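Local coordinates for protein Rho guanine nucleotide exchange factor 12 (Homo sapiens, PDB 1TXD) that acts, through the DH and PH domains seen here, as a guanine nucleotide exchange factor for the GTPase RhoA, at residues 30-40 against 79-90; 318-326 against 361-372. The protein carries 1 engineered substitution. All coordinates share one frame; numbering follows the deposited sequence.

The two contacts lie in different domains, with centres about 53 Å apart, and share no helix or strand. Contact 1 (30-40 against 79-90) packs two long helices inside the all-helical DH domain and is largely buried. Contact 2 (318-326 against 361-372) sets a short turn and a strand on the C-terminal helix of the PH domain and is partly buried, running from an aliphatic centre to an exposed margin. Their chemistry follows from this. In contact 1 a carboxylate and two imidazoles are buried between the helices beside a methionine-phenylalanine pair. In contact 2 the inner surface is aliphatic; a glutamine and a lysine start near the two ends of the helical segment, the lysine amine reaching a strand carbonyl.

Contact 1 (30-40 against 79-90); sequences NELFYTERAHV and HIGLNEQMKAVR
Phe33 faces Met86, and Val40 faces His79, where helices 30-40 and 79-90 run roughly antiparallel, their axes 9.4 Å apart at 149°. This is helix-helix packing in the DH (RhoGEF) bundle. Glu36 is a knob in the hole formed by His79, Leu82, Asn83 and Met86. With CG anti to the backbone N and a bend at chi2 (74°), its carboxylate reaches His79. There the syn lone pair of Glu36 OE1 accepts the N-H of His79 ND1 at 2.7 Å, nearly straight (169°) and in the imidazole plane. Glu36 OE2 is held by Arg173 and Tyr177 of helix 169-186, so both oxygens of this buried carboxylate are satisfied. His39 sets its edge on the face of His79 in a T-shaped pair, ring centroids 4.4 Å apart, while Gln170 bonds to both imidazoles. Further down, Met86 CB lies 3.8 Å above the centre of the Phe33 ring, a CH-pi contact, with the sulfur oblique to it. Phe33 CD2 lies over one face of the Arg90 guanidinium, off toward its rim, the two planes well tilted. Beyond the sulfur, the extended Met86 chain puts its CE 3.5 Å from Leu32 CD1.

Contact 2 (318-326 against 361-372); sequences KLSTVLVRQ and QDLICRMAASVK
Gln361 meets Val324 at the start of this contact in the PH domain, where strand 322-326 runs nearly antiparallel to helix 361-372, at 157° with 8.9 Å between the axes. The extended Gln361 side chain slides past Val324 in the opposite direction, its CG 4.2 Å from Val324 CG1, and carries the amide toward the backbone of Gln326. One turn on, Ile364 points toward the strand and does most of its work with one methyl. Its CG2, anti to the backbone N, touches Val324 CG2 at 3.7 Å, Leu319 CD2 at 4.0 Å and, more loosely, Val322 CG1. Cys365 flanks this cluster, its SG against Val324 CB. Met367 lies alongside Leu319, pointing the same way: its CB is 3.8 Å from Leu319 CD1, while the thioether bends away. Ala368 CB is 3.6 Å from Leu319 O, where the two backbones come nearest, the CA atoms of Leu319 and Ala368 being 4.9 Å apart. Val371 CG1 touches Ser320 CB at the exposed margin. Finally Lys372 stretches across the turn and gives NZ to Val322 O; at 2.4 Å this hydrogen bond is implausibly short, and the exact placing of the amine is doubtful. Around all this, strand 322-326 pairs with strand 333-339, while Leu279 of strand 275-280 touches both Leu319 and Ile364 and Ile258 of strand 257-266 meets Met367, so helix 354-374 packs against the PH sandwich as its C-terminal helix.

Contact 1 (30-40 against 79-90)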
loop_
_atom_site.group_PDB
_atom_site.type_symbol
_atom_site.label_atom_id
_atom_site.label_comp_id
_atom_site.label_asym_id
_atom_site.label_seq_id
_atom_site.Cartn_x
_atom_site.Cartn_y
_atom_site.Cartn_z
ATOM N N ASN A 30 -8.575 -27.199 -6.684
ATOM C CA ASN A 30 -8.897 -27.375 -5.284
ATOM C C ASN A 30 -8.047 -26.531 -4.352
ATOM O O ASN A 30 -8.497 -26.195 -3.261
ATOM C CB ASN A 30 -8.783 -28.832 -4.891
ATOM C CG ASN A 30 -10.071 -29.519 -5.018
ATOM O OD1 ASN A 30 -10.864 -29.532 -4.080
ATOM N ND2 ASN A 30 -10.327 -30.100 -6.206
ATOM N N GLU A 31 -6.827 -26.221 -4.798
ATOM C CA GLU A 31 -5.953 -25.317 -4.110
ATOM C C GLU A 31 -6.561 -23.902 -4.092
ATOM O O GLU A 31 -6.463 -23.224 -3.089
ATOM C CB GLU A 31 -4.564 -25.321 -4.783
ATOM C CG GLU A 31 -3.458 -24.501 -4.116
ATOM C CD GLU A 31 -3.072 -24.983 -2.723
ATOM O OE1 GLU A 31 -3.860 -25.764 -2.109
ATOM O OE2 GLU A 31 -1.987 -24.557 -2.222
ATOM N N LEU A 32 -7.159 -23.476 -5.203
ATOM C CA LEU A 32 -7.758 -22.186 -5.311
ATOM C C LEU A 32 -8.945 -22.137 -4.368
ATOM O O LEU A 32 -9.028 -21.215 -3.539
ATOM C CB LEU A 32 -8.200 -21.879 -6.739
ATOM C CG LEU A 32 -9.226 -20.744 -6.877
ATOM C CD1 LEU A 32 -8.664 -19.364 -6.470
ATOM C CD2 LEU A 32 -9.721 -20.718 -8.262
ATOM N N PHE A 33 -9.796 -23.157 -4.421
ATOM C CA PHE A 33 -10.945 -23.182 -3.542
ATOM C C PHE A 33 -10.548 -23.224 -2.065
ATOM O O PHE A 33 -11.032 -22.418 -1.310
ATOM C CB PHE A 33 -11.904 -24.328 -3.864
ATOM C CG PHE A 33 -12.561 -24.233 -5.241
ATOM C CD1 PHE A 33 -12.134 -23.324 -6.208
ATOM C CD2 PHE A 33 -13.594 -25.101 -5.571
ATOM C CE1 PHE A 33 -12.731 -23.292 -7.485
ATOM C CE2 PHE A 33 -14.186 -25.053 -6.828
ATOM C CZ PHE A 33 -13.752 -24.137 -7.772
ATOM N N TYR A 34 -9.640 -24.126 -1.687
ATOM C CA TYR A 34 -9.263 -24.347 -0.313
ATOM C C TYR A 34 -8.617 -23.110 0.347
ATOM O O TYR A 34 -8.926 -22.807 1.483
ATOM C CB TYR A 34 -8.302 -25.554 -0.217
ATOM C CG TYR A 34 -7.846 -25.880 1.200
ATOM C CD1 TYR A 34 -8.470 -26.906 1.931
ATOM C CD2 TYR A 34 -6.782 -25.159 1.830
ATOM C CE1 TYR A 34 -8.065 -27.214 3.249
ATOM C CE2 TYR A 34 -6.395 -25.448 3.141
ATOM C CZ TYR A 34 -7.041 -26.487 3.842
ATOM O OH TYR A 34 -6.680 -26.815 5.124
ATOM N N THR A 35 -7.704 -22.445 -0.357
ATOM C CA THR A 35 -6.997 -21.303 0.188
ATOM C C THR A 35 -7.925 -20.092 0.191
ATOM O O THR A 35 -7.678 -19.171 0.923
ATOM C CB THR A 35 -5.749 -20.965 -0.620
ATOM O OG1 THR A 35 -6.099 -20.808 -2.005
ATOM C CG2 THR A 35 -4.762 -22.111 -0.595
ATOM N N GLU A 36 -8.987 -20.101 -0.629
ATOM C CA GLU A 36 -10.043 -19.102 -0.489
ATOM C C GLU A 36 -10.817 -19.304 0.795
ATOM O O GLU A 36 -11.199 -18.314 1.441
ATOM C CB GLU A 36 -11.060 -19.094 -1.653
ATOM C CG GLU A 36 -12.043 -17.926 -1.564
ATOM C CD GLU A 36 -11.395 -16.626 -1.928
ATOM O OE1 GLU A 36 -11.923 -15.574 -1.538
ATOM O OE2 GLU A 36 -10.334 -16.646 -2.573
ATOM N N ARG A 37 -11.078 -20.557 1.172
ATOM C CA ARG A 37 -11.786 -20.812 2.438
ATOM C C ARG A 37 -10.905 -20.385 3.646
ATOM O O ARG A 37 -11.368 -19.767 4.590
ATOM C CB ARG A 37 -12.162 -22.281 2.547
ATOM C CG ARG A 37 -13.329 -22.595 3.484
ATOM C CD ARG A 37 -13.794 -24.078 3.429
ATOM N NE ARG A 37 -13.792 -24.594 2.049
ATOM C CZ ARG A 37 -12.982 -25.549 1.553
ATOM N NH1 ARG A 37 -12.063 -26.158 2.315
ATOM N NH2 ARG A 37 -13.100 -25.895 0.268
ATOM N N ALA A 38 -9.618 -20.702 3.564
ATOM C CA ALA A 38 -8.646 -20.303 4.574
ATOM C C ALA A 38 -8.652 -18.773 4.711
ATOM O O ALA A 38 -8.655 -18.240 5.823
ATOM C CB ALA A 38 -7.266 -20.803 4.206
ATOM N N HIS A 39 -8.658 -18.098 3.562
ATOM C CA HIS A 39 -8.674 -16.637 3.525
ATOM C C HIS A 39 -9.871 -16.011 4.218
ATOM O O HIS A 39 -9.734 -15.076 5.005
ATOM C CB HIS A 39 -8.649 -16.094 2.106
ATOM C CG HIS A 39 -8.506 -14.616 2.062
ATOM N ND1 HIS A 39 -7.355 -13.979 2.485
ATOM C CD2 HIS A 39 -9.399 -13.640 1.766
ATOM C CE1 HIS A 39 -7.528 -12.677 2.373
ATOM N NE2 HIS A 39 -8.746 -12.451 1.907
ATOM N N VAL A 40 -11.035 -16.504 3.857
ATOM C CA VAL A 40 -12.271 -16.145 4.526
ATOM C C VAL A 40 -12.190 -16.276 6.023
ATOM O O VAL A 40 -12.686 -15.407 6.757
ATOM C CB VAL A 40 -13.459 -16.947 3.979
ATOM C CG1 VAL A 40 -14.739 -16.788 4.855
ATOM C CG2 VAL A 40 -13.804 -16.483 2.562
ATOM N N HIS A 79 -15.249 -11.861 -0.184
ATOM C CA HIS A 79 -14.572 -13.155 -0.096
ATOM C C HIS A 79 -15.495 -14.271 0.406
ATOM O O HIS A 79 -15.401 -15.415 -0.105
ATOM C CB HIS A 79 -13.304 -13.024 0.718
ATOM C CG HIS A 79 -12.197 -12.330 -0.014
ATOM N ND1 HIS A 79 -11.438 -12.940 -0.990
ATOM C CD2 HIS A 79 -11.704 -11.074 0.106
ATOM C CE1 HIS A 79 -10.555 -12.086 -1.466
ATOM N NE2 HIS A 79 -10.679 -10.949 -0.799
ATOM N N ILE A 80 -16.432 -13.977 1.298
ATOM C CA ILE A 80 -17.501 -14.957 1.560
ATOM C C ILE A 80 -18.343 -15.265 0.270
ATOM O O ILE A 80 -18.604 -16.436 -0.022
ATOM C CB ILE A 80 -18.423 -14.484 2.664
ATOM C CG1 ILE A 80 -17.740 -14.558 4.020
ATOM C CG2 ILE A 80 -19.764 -15.322 2.720
ATOM C CD1 ILE A 80 -18.443 -13.751 5.097
ATOM N N GLY A 81 -18.773 -14.240 -0.487
ATOM C CA GLY A 81 -19.531 -14.480 -1.708
ATOM C C GLY A 81 -18.735 -15.290 -2.727
ATOM O O GLY A 81 -19.248 -16.155 -3.363
ATOM N N LEU A 82 -17.448 -14.996 -2.846
ATOM C CA LEU A 82 -16.594 -15.664 -3.783
ATOM C C LEU A 82 -16.431 -17.130 -3.380
ATOM O O LEU A 82 -16.509 -18.042 -4.232
ATOM C CB LEU A 82 -15.224 -14.959 -3.812
ATOM C CG LEU A 82 -14.143 -15.561 -4.706
ATOM C CD1 LEU A 82 -14.697 -16.008 -6.134
ATOM C CD2 LEU A 82 -12.996 -14.546 -4.825
ATOM N N ASN A 83 -16.202 -17.346 -2.083
ATOM C CA ASN A 83 -16.137 -18.661 -1.499
ATOM C C ASN A 83 -17.436 -19.447 -1.704
ATOM O O ASN A 83 -17.387 -20.613 -1.949
ATOM C CB ASN A 83 -15.834 -18.567 -0.009
ATOM C CG ASN A 83 -15.552 -19.905 0.609
ATOM O OD1 ASN A 83 -16.223 -20.330 1.544
ATOM N ND2 ASN A 83 -14.572 -20.591 0.070
ATOM N N GLU A 84 -18.591 -18.804 -1.607
ATOM C CA GLU A 84 -19.853 -19.485 -1.819
ATOM C C GLU A 84 -19.998 -19.912 -3.292
ATOM O O GLU A 84 -20.540 -20.975 -3.570
ATOM C CB GLU A 84 -21.029 -18.601 -1.398
ATOM C CG GLU A 84 -21.236 -18.475 0.110
ATOM C CD GLU A 84 -21.271 -19.831 0.829
ATOM O OE1 GLU A 84 -21.892 -20.783 0.291
ATOM O OE2 GLU A 84 -20.686 -19.949 1.935
ATOM N N GLN A 85 -19.481 -19.107 -4.221
ATOM C CA GLN A 85 -19.591 -19.408 -5.638
ATOM C C GLN A 85 -18.654 -20.577 -5.958
ATOM O O GLN A 85 -18.928 -21.385 -6.831
ATOM C CB GLN A 85 -19.213 -18.196 -6.488
ATOM C CG GLN A 85 -20.175 -17.022 -6.381
ATOM C CD GLN A 85 -19.604 -15.780 -7.033
ATOM O OE1 GLN A 85 -18.509 -15.342 -6.697
ATOM N NE2 GLN A 85 -20.345 -15.213 -7.969
ATOM N N MET A 86 -17.554 -20.667 -5.239
ATOM C CA MET A 86 -16.620 -21.771 -5.430
ATOM C C MET A 86 -17.266 -23.047 -4.906
ATOM O O MET A 86 -17.253 -24.073 -5.597
ATOM C CB MET A 86 -15.282 -21.512 -4.770
ATOM C CG MET A 86 -14.373 -20.580 -5.545
ATOM S SD MET A 86 -13.153 -19.959 -4.421
ATOM C CE MET A 86 -11.999 -19.014 -5.454
ATOM N N LYS A 87 -17.892 -22.964 -3.730
ATOM C CA LYS A 87 -18.649 -24.099 -3.185
ATOM C C LYS A 87 -19.697 -24.634 -4.175
ATOM O O LYS A 87 -19.860 -25.846 -4.302
ATOM C CB LYS A 87 -19.315 -23.767 -1.838
ATOM C CG LYS A 87 -18.541 -24.304 -0.596
ATOM C CD LYS A 87 -18.428 -23.281 0.577
ATOM C CE LYS A 87 -17.385 -23.740 1.633
ATOM N NZ LYS A 87 -17.193 -22.794 2.794
ATOM N N ALA A 88 -20.386 -23.720 -4.861
ATOM C CA ALA A 88 -21.483 -24.047 -5.761
ATOM C C ALA A 88 -20.964 -24.696 -7.018
ATOM O O ALA A 88 -21.653 -25.526 -7.608
ATOM C CB ALA A 88 -22.289 -22.796 -6.120
ATOM N N VAL A 89 -19.764 -24.324 -7.442
ATOM C CA VAL A 89 -19.179 -24.949 -8.609
ATOM C C VAL A 89 -19.016 -26.434 -8.361
ATOM O O VAL A 89 -19.213 -27.214 -9.275
ATOM C CB VAL A 89 -17.841 -24.309 -9.054
ATOM C CG1 VAL A 89 -17.105 -25.197 -10.035
ATOM C CG2 VAL A 89 -18.089 -23.001 -9.694
ATOM N N ARG A 90 -18.654 -26.816 -7.131
ATOM C CA ARG A 90 -18.483 -28.228 -6.744
ATOM C C ARG A 90 -19.786 -28.991 -6.620
ATOM O O ARG A 90 -19.837 -30.184 -6.872
ATOM C CB ARG A 90 -17.836 -28.321 -5.375
ATOM C CG ARG A 90 -16.426 -27.897 -5.312
ATOM C CD ARG A 90 -15.627 -28.738 -4.335
ATOM N NE ARG A 90 -14.222 -28.364 -4.371
ATOM C CZ ARG A 90 -13.532 -27.915 -3.336
ATOM N NH1 ARG A 90 -14.090 -27.783 -2.137
ATOM N NH2 ARG A 90 -12.262 -27.591 -3.501
#

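Contact 2 (318-326 against 361-372)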
loop_
_atom_site.group_PDB
_atom_site.type_symbol
_atom_site.label_atom_id
_atom_site.label_comp_id
_atom_site.label_asym_id
_atom_site.label_seq_id
_atom_site.Cartn_x
_atom_site.Cartn_y
_atom_site.Cartn_z
ATOM N N LYS A 318 10.253 28.318 -3.150
ATOM C CA LYS A 318 9.251 28.151 -4.195
ATOM C C LYS A 318 9.913 27.737 -5.514
ATOM O O LYS A 318 10.753 28.455 -6.043
ATOM C CB LYS A 318 8.454 29.441 -4.366
ATOM C CG LYS A 318 7.733 29.881 -3.084
ATOM C CD LYS A 318 6.436 30.618 -3.385
ATOM C CE LYS A 318 5.569 30.790 -2.138
ATOM N NZ LYS A 318 4.622 31.949 -2.264
ATOM N N LEU A 319 9.540 26.567 -6.029
ATOM C CA LEU A 319 10.120 26.033 -7.270
ATOM C C LEU A 319 9.827 26.894 -8.507
ATOM O O LEU A 319 10.517 26.784 -9.523
ATOM C CB LEU A 319 9.625 24.596 -7.520
ATOM C CG LEU A 319 10.078 23.532 -6.518
ATOM C CD1 LEU A 319 9.333 22.225 -6.755
ATOM C CD2 LEU A 319 11.587 23.305 -6.589
ATOM N N SER A 320 8.805 27.741 -8.414
ATOM C CA SER A 320 8.422 28.641 -9.499
ATOM C C SER A 320 9.522 29.646 -9.866
ATOM O O SER A 320 9.485 30.253 -10.936
ATOM C CB SER A 320 7.166 29.408 -9.092
ATOM O OG SER A 320 6.648 30.145 -10.179
ATOM N N THR A 321 10.484 29.817 -8.965
ATOM C CA THR A 321 11.536 30.811 -9.092
ATOM C C THR A 321 12.929 30.194 -9.177
ATOM O O THR A 321 13.912 30.917 -9.257
ATOM C CB THR A 321 11.494 31.737 -7.859
ATOM O OG1 THR A 321 11.890 31.006 -6.682
ATOM C CG2 THR A 321 10.066 32.212 -7.560
ATOM N N VAL A 322 13.021 28.868 -9.156
ATOM C CA VAL A 322 14.308 28.205 -8.977
ATOM C C VAL A 322 15.067 28.014 -10.283
ATOM O O VAL A 322 14.483 27.734 -11.333
ATOM C CB VAL A 322 14.159 26.846 -8.260
ATOM C CG1 VAL A 322 15.466 26.066 -8.261
ATOM C CG2 VAL A 322 13.726 27.066 -6.838
ATOM N N LEU A 323 16.379 28.208 -10.184
ATOM C CA LEU A 323 17.341 27.770 -11.179
ATOM C C LEU A 323 18.360 26.926 -10.433
ATOM O O LEU A 323 18.732 27.239 -9.307
ATOM C CB LEU A 323 18.030 28.975 -11.845
ATOM C CG LEU A 323 17.254 29.705 -12.948
ATOM C CD1 LEU A 323 18.030 30.916 -13.438
ATOM C CD2 LEU A 323 16.939 28.756 -14.114
ATOM N N VAL A 324 18.799 25.844 -11.053
ATOM C CA VAL A 324 19.777 24.955 -10.423
ATOM C C VAL A 324 21.000 24.857 -11.323
ATOM O O VAL A 324 20.874 24.955 -12.537
ATOM C CB VAL A 324 19.183 23.562 -10.170
ATOM C CG1 VAL A 324 20.206 22.632 -9.518
ATOM C CG2 VAL A 324 17.950 23.679 -9.291
ATOM N N ARG A 325 22.172 24.692 -10.715
ATOM C CA ARG A 325 23.420 24.495 -11.445
ATOM C C ARG A 325 24.374 23.654 -10.605
ATOM O O ARG A 325 24.519 23.891 -9.409
ATOM C CB ARG A 325 24.101 25.842 -11.774
ATOM C CG ARG A 325 23.420 26.721 -12.849
ATOM C CD ARG A 325 23.303 26.068 -14.225
ATOM N NE ARG A 325 22.847 27.001 -15.265
ATOM C CZ ARG A 325 21.582 27.376 -15.457
ATOM N NH1 ARG A 325 20.599 26.927 -14.675
ATOM N NH2 ARG A 325 21.290 28.203 -16.445
ATOM N N GLN A 326 25.027 22.681 -11.235
ATOM C CA GLN A 326 26.105 21.932 -10.595
ATOM C C GLN A 326 27.237 22.892 -10.207
ATOM O O GLN A 326 27.353 23.990 -10.769
ATOM C CB GLN A 326 26.621 20.824 -11.532
ATOM C CG GLN A 326 27.371 19.694 -10.844
ATOM C CD GLN A 326 28.155 18.828 -11.818
ATOM O OE1 GLN A 326 27.649 17.819 -12.301
ATOM N NE2 GLN A 326 29.396 19.212 -12.095
ATOM N N GLN A 361 19.111 17.088 -8.870
ATOM C CA GLN A 361 19.126 18.109 -9.913
ATOM C C GLN A 361 18.053 17.798 -10.938
ATOM O O GLN A 361 17.267 18.667 -11.294
ATOM C CB GLN A 361 20.496 18.221 -10.610
ATOM C CG GLN A 361 20.474 19.153 -11.849
ATOM C CD GLN A 361 21.862 19.553 -12.367
ATOM O OE1 GLN A 361 22.834 18.834 -12.165
ATOM N NE2 GLN A 361 21.940 20.692 -13.045
ATOM N N ASP A 362 18.022 16.561 -11.412
ATOM C CA ASP A 362 17.108 16.187 -12.485
ATOM C C ASP A 362 15.651 16.367 -12.063
ATOM O O ASP A 362 14.826 16.813 -12.863
ATOM C CB ASP A 362 17.348 14.740 -12.944
ATOM C CG ASP A 362 18.399 14.631 -14.050
ATOM O OD1 ASP A 362 19.248 15.538 -14.189
ATOM O OD2 ASP A 362 18.457 13.660 -14.832
ATOM N N LEU A 363 15.346 16.037 -10.808
ATOM C CA LEU A 363 13.978 16.097 -10.323
ATOM C C LEU A 363 13.554 17.514 -9.965
ATOM O O LEU A 363 12.441 17.907 -10.288
ATOM C CB LEU A 363 13.781 15.158 -9.136
ATOM C CG LEU A 363 13.872 13.679 -9.504
ATOM C CD1 LEU A 363 13.887 12.842 -8.232
ATOM C CD2 LEU A 363 12.723 13.261 -10.424
ATOM N N ILE A 364 14.426 18.286 -9.319
ATOM C CA ILE A 364 14.081 19.667 -8.979
ATOM C C ILE A 364 13.728 20.432 -10.255
ATOM O O ILE A 364 12.739 21.150 -10.296
ATOM C CB ILE A 364 15.219 20.370 -8.204
ATOM C CG1 ILE A 364 15.329 19.820 -6.790
ATOM C CG2 ILE A 364 14.975 21.885 -8.113
ATOM C CD1 ILE A 364 16.633 20.160 -6.119
ATOM N N CYS A 365 14.543 20.254 -11.295
ATOM C CA CYS A 365 14.331 20.887 -12.598
ATOM C C CYS A 365 13.074 20.379 -13.309
ATOM O O CYS A 365 12.398 21.137 -13.994
ATOM C CB CYS A 365 15.549 20.656 -13.489
ATOM S SG CYS A 365 17.060 21.399 -12.838
ATOM N N ARG A 366 12.774 19.094 -13.155
ATOM C CA ARG A 366 11.535 18.533 -13.691
ATOM C C ARG A 366 10.325 19.234 -13.068
ATOM O O ARG A 366 9.418 19.669 -13.779
ATOM C CB ARG A 366 11.451 17.017 -13.440
ATOM C CG ARG A 366 12.009 16.171 -14.588
ATOM C CD ARG A 366 12.343 14.718 -14.209
ATOM N NE ARG A 366 13.654 14.302 -14.714
ATOM C CZ ARG A 366 14.225 13.116 -14.487
ATOM N NH1 ARG A 366 13.614 12.183 -13.760
ATOM N NH2 ARG A 366 15.425 12.861 -15.009
ATOM N N MET A 367 10.340 19.362 -11.744
ATOM C CA MET A 367 9.246 19.985 -11.005
ATOM C C MET A 367 9.210 21.497 -11.190
ATOM O O MET A 367 8.134 22.094 -11.210
ATOM C CB MET A 367 9.360 19.660 -9.512
ATOM C CG MET A 367 9.201 18.185 -9.183
ATOM S SD MET A 367 7.610 17.480 -9.724
ATOM C CE MET A 367 8.158 16.281 -10.986
ATOM N N ALA A 368 10.385 22.105 -11.336
ATOM C CA ALA A 368 10.505 23.553 -11.446
ATOM C C ALA A 368 9.990 24.013 -12.799
ATOM O O ALA A 368 9.312 25.035 -12.901
ATOM C CB ALA A 368 11.954 23.988 -11.254
ATOM N N ALA A 369 10.310 23.236 -13.830
ATOM C CA ALA A 369 9.893 23.537 -15.192
ATOM C C ALA A 369 8.426 23.186 -15.420
ATOM O O ALA A 369 7.817 23.673 -16.369
ATOM C CB ALA A 369 10.774 22.799 -16.185
ATOM N N SER A 370 7.869 22.338 -14.558
ATOM C CA SER A 370 6.457 21.964 -14.638
ATOM C C SER A 370 5.545 23.092 -14.147
ATOM O O SER A 370 4.501 23.355 -14.748
ATOM C CB SER A 370 6.190 20.695 -13.822
ATOM O OG SER A 370 4.853 20.255 -13.988
ATOM N N VAL A 371 5.946 23.746 -13.057
ATOM C CA VAL A 371 5.180 24.846 -12.467
ATOM C C VAL A 371 5.252 26.100 -13.351
ATOM O O VAL A 371 4.246 26.791 -13.551
ATOM C CB VAL A 371 5.677 25.176 -11.030
ATOM C CG1 VAL A 371 4.972 26.414 -10.475
ATOM C CG2 VAL A 371 5.467 23.983 -10.095
ATOM N N LYS A 372 6.447 26.378 -13.874
ATOM C CA LYS A 372 6.666 27.498 -14.801
ATOM C C LYS A 372 5.925 27.292 -16.133
ATOM O O LYS A 372 5.617 28.258 -16.841
ATOM C CB LYS A 372 8.168 27.698 -15.059
ATOM C CG LYS A 372 8.964 28.167 -13.837
ATOM C CD LYS A 372 10.475 28.093 -14.080
ATOM C CE LYS A 372 11.274 28.649 -12.898
ATOM N NZ LYS A 372 12.721 28.278 -12.943
#